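Local coordinates for hydrolase, haloacid dehalogenase-like family (Porphyromonas gingivalis, PDB 2I6X), which is a predicted hydrolase of the haloacid dehalogenase (HAD) superfamily, whose precise substrate and reaction are not established, at residues Gly13-His18 with Leu171-Gly176. Sequence-based numbering, arbitrary orientation.
Sequences GGVLIH and LFIDDG
Val-15 lays both its methyls over the chain where strand 170-173 runs out into the loop before helix 177-185. Val-15 CG2 sits 3.5 Å from the carbonyl O of Ile-173 and also touches Asp-174 CA, while Val-15 CG1, anti to the backbone N (chi1 177°), meets Ile-173 CG2 at 3.8 Å; the two side chains cross at nearly a right angle. Ile-173, which also packs on Ile-8 and Phe-10 of the adjacent strand 7-10, gives Val-15 its footing on the central parallel sheet.

Beyond the valine, the carboxylate of Asp-175 comes up against the backbone of the glycine pair, with Asp-175 OD2 3.5 Å from Gly-14 CA. With no side chain on Gly-14, the carboxylate can lie directly against its CA. The CB of Asp-174 leaves the backbone on the side away from Gly-13 to His-18; OD2 forms a salt bridge with Lys-150 and takes a hydrogen bond from Asn-179. Asp-174 OD1 closes an Asx turn by accepting from Gly-176 N at 2.8 Å, at the N-cap position of helix 177-185.

The Asp-Asp pair next to Asp-11 after strand 7-10 is consistent with the acidic cluster that holds magnesium in HAD phosphatases. Asp-175 OD1 lies 3.1 Å from Gly-13 O, two acceptors with no hydrogen bond between them, and near Asp-11 as well, so this polar edge would probably be eased by a cation, whereas the valine-isoleucine side is held by apolar contact.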
ATOM      1  N   GLY A  13       1.435   2.966  -0.727  1.00 63.73           N
ATOM      2  CA  GLY A  13       0.774   4.212  -1.062  1.00 64.17           C
ATOM      3  C   GLY A  13       0.940   5.196   0.079  1.00 65.16           C
ATOM      4  O   GLY A  13       0.744   4.831   1.266  1.00 65.75           O
ATOM      5  N   GLY A  14       1.308   6.436  -0.260  1.00 65.19           N
ATOM      6  CA  GLY A  14       1.427   7.496   0.742  1.00 65.45           C
ATOM      7  C   GLY A  14       2.847   7.597   1.264  1.00 65.86           C
ATOM      8  O   GLY A  14       3.505   8.633   1.123  1.00 68.61           O
ATOM      9  N   VAL A  15       3.346   6.497   1.788  1.00 64.24           N
ATOM     10  CA  VAL A  15       4.688   6.395   2.342  1.00 62.83           C
ATOM     11  C   VAL A  15       5.828   6.305   1.277  1.00 61.94           C
ATOM     12  O   VAL A  15       6.794   7.063   1.317  1.00 60.72           O
ATOM     13  CB  VAL A  15       4.695   5.168   3.349  1.00 62.61           C
ATOM     14  CG1 VAL A  15       6.072   4.920   3.926  1.00 61.90           C
ATOM     15  CG2 VAL A  15       3.691   5.436   4.442  1.00 60.23           C
ATOM     16  N   LEU A  16       5.703   5.370   0.331  1.00 61.76           N
ATOM     17  CA  LEU A  16       6.753   5.125  -0.657  1.00 60.57           C
ATOM     18  C   LEU A  16       6.365   5.666  -2.034  1.00 61.41           C
ATOM     19  O   LEU A  16       7.227   6.060  -2.830  1.00 61.20           O
ATOM     20  CB  LEU A  16       7.061   3.633  -0.727  1.00 59.87           C
ATOM     21  CG  LEU A  16       7.605   2.935   0.530  1.00 59.37           C
ATOM     22  CD1 LEU A  16       7.603   1.390   0.413  1.00 57.08           C
ATOM     23  CD2 LEU A  16       9.016   3.445   0.813  1.00 56.36           C
ATOM     24  N   ILE A  17       5.065   5.670  -2.333  1.00 61.32           N
ATOM     25  CA  ILE A  17       4.597   6.239  -3.584  1.00 61.45           C
ATOM     26  C   ILE A  17       3.659   7.370  -3.208  1.00 61.91           C
ATOM     27  O   ILE A  17       2.636   7.135  -2.547  1.00 63.54           O
ATOM     28  CB  ILE A  17       3.799   5.211  -4.462  1.00 61.67           C
ATOM     29  CG1 ILE A  17       4.583   3.917  -4.673  1.00 60.48           C
ATOM     30  CG2 ILE A  17       3.326   5.863  -5.809  1.00 61.88           C
ATOM     31  CD1 ILE A  17       3.798   2.867  -5.446  1.00 61.22           C
ATOM     32  N   HIS A  18       4.021   8.596  -3.591  0.50 61.94           N
ATOM     33  CA  HIS A  18       3.166   9.775  -3.418  0.50 61.99           C
ATOM     34  C   HIS A  18       1.936   9.581  -4.286  0.50 61.80           C
ATOM     35  O   HIS A  18       2.046   9.187  -5.459  0.50 62.06           O
ATOM     36  CB  HIS A  18       3.923  11.063  -3.815  0.50 61.90           C
ATOM     37  CG  HIS A  18       3.106  12.325  -3.729  0.50 63.21           C
ATOM     38  ND1 HIS A  18       3.500  13.507  -4.323  0.50 65.53           N
ATOM     39  CD2 HIS A  18       1.928  12.595  -3.118  0.50 65.75           C
ATOM     40  CE1 HIS A  18       2.599  14.444  -4.083  0.50 66.01           C
ATOM     41  NE2 HIS A  18       1.632  13.915  -3.357  0.50 65.00           N
ATOM     42  N   LEU A 171       8.806  -0.874  14.081  1.00 60.33           N
ATOM     43  CA  LEU A 171       8.364   0.471  13.708  1.00 60.82           C
ATOM     44  C   LEU A 171       7.427   0.396  12.502  1.00 60.99           C
ATOM     45  O   LEU A 171       7.791  -0.173  11.484  1.00 61.08           O
ATOM     46  CB  LEU A 171       9.574   1.367  13.436  1.00 60.41           C
ATOM     47  CG  LEU A 171       9.337   2.779  12.918  1.00 61.20           C
ATOM     48  CD1 LEU A 171       8.533   3.606  13.930  1.00 59.91           C
ATOM     49  CD2 LEU A 171      10.689   3.440  12.609  1.00 60.96           C
ATOM     50  N   PHE A 172       6.213   0.936  12.634  1.00 61.93           N
ATOM     51  CA  PHE A 172       5.168   0.869  11.579  1.00 62.27           C
ATOM     52  C   PHE A 172       4.970   2.242  10.967  1.00 62.49           C
ATOM     53  O   PHE A 172       4.663   3.205  11.680  1.00 62.89           O
ATOM     54  CB  PHE A 172       3.850   0.330  12.168  1.00 62.16           C
ATOM     55  CG  PHE A 172       2.666   0.312  11.181  1.00 63.38           C
ATOM     56  CD1 PHE A 172       2.607  -0.624  10.143  1.00 65.20           C
ATOM     57  CD2 PHE A 172       1.602   1.212  11.323  1.00 62.47           C
ATOM     58  CE1 PHE A 172       1.499  -0.660   9.232  1.00 65.10           C
ATOM     59  CE2 PHE A 172       0.505   1.191  10.449  1.00 64.75           C
ATOM     60  CZ  PHE A 172       0.447   0.252   9.391  1.00 64.24           C
ATOM     61  N   ILE A 173       5.205   2.361   9.655  1.00 63.85           N
ATOM     62  CA  ILE A 173       5.199   3.674   8.975  1.00 62.01           C
ATOM     63  C   ILE A 173       4.045   3.703   7.995  1.00 63.52           C
ATOM     64  O   ILE A 173       4.067   3.021   6.954  1.00 64.32           O
ATOM     65  CB  ILE A 173       6.568   3.996   8.324  1.00 62.72           C
ATOM     66  CG1 ILE A 173       7.702   3.865   9.353  1.00 60.59           C
ATOM     67  CG2 ILE A 173       6.567   5.411   7.645  1.00 60.18           C
ATOM     68  CD1 ILE A 173       9.131   3.799   8.749  1.00 58.90           C
ATOM     69  N   ASP A 174       3.001   4.455   8.346  1.00 63.87           N
ATOM     70  CA  ASP A 174       1.755   4.475   7.554  1.00 64.43           C
ATOM     71  C   ASP A 174       1.139   5.864   7.662  1.00 64.37           C
ATOM     72  O   ASP A 174       1.134   6.435   8.730  1.00 65.04           O
ATOM     73  CB  ASP A 174       0.776   3.401   8.042  1.00 63.76           C
ATOM     74  CG  ASP A 174      -0.339   3.062   7.026  1.00 66.05           C
ATOM     75  OD1 ASP A 174      -0.901   3.969   6.386  1.00 69.57           O
ATOM     76  OD2 ASP A 174      -0.698   1.864   6.877  1.00 67.18           O
ATOM     77  N   ASP A 175       0.627   6.382   6.551  1.00 64.05           N
ATOM     78  CA  ASP A 175       0.054   7.719   6.471  1.00 64.91           C
ATOM     79  C   ASP A 175      -1.426   7.694   6.813  1.00 63.93           C
ATOM     80  O   ASP A 175      -2.068   8.743   6.885  1.00 64.01           O
ATOM     81  CB  ASP A 175       0.245   8.297   5.039  1.00 65.79           C
ATOM     82  CG  ASP A 175      -0.423   7.413   3.936  1.00 67.94           C
ATOM     83  OD1 ASP A 175      -0.264   6.147   3.936  1.00 70.60           O
ATOM     84  OD2 ASP A 175      -1.102   8.004   3.060  1.00 71.41           O
ATOM     85  N   GLY A 176      -1.959   6.488   6.989  1.00 63.19           N
ATOM     86  CA  GLY A 176      -3.355   6.271   7.351  1.00 61.60           C
ATOM     87  C   GLY A 176      -3.586   6.323   8.839  1.00 61.14           C
ATOM     88  O   GLY A 176      -3.199   5.393   9.570  1.00 62.36           O
TER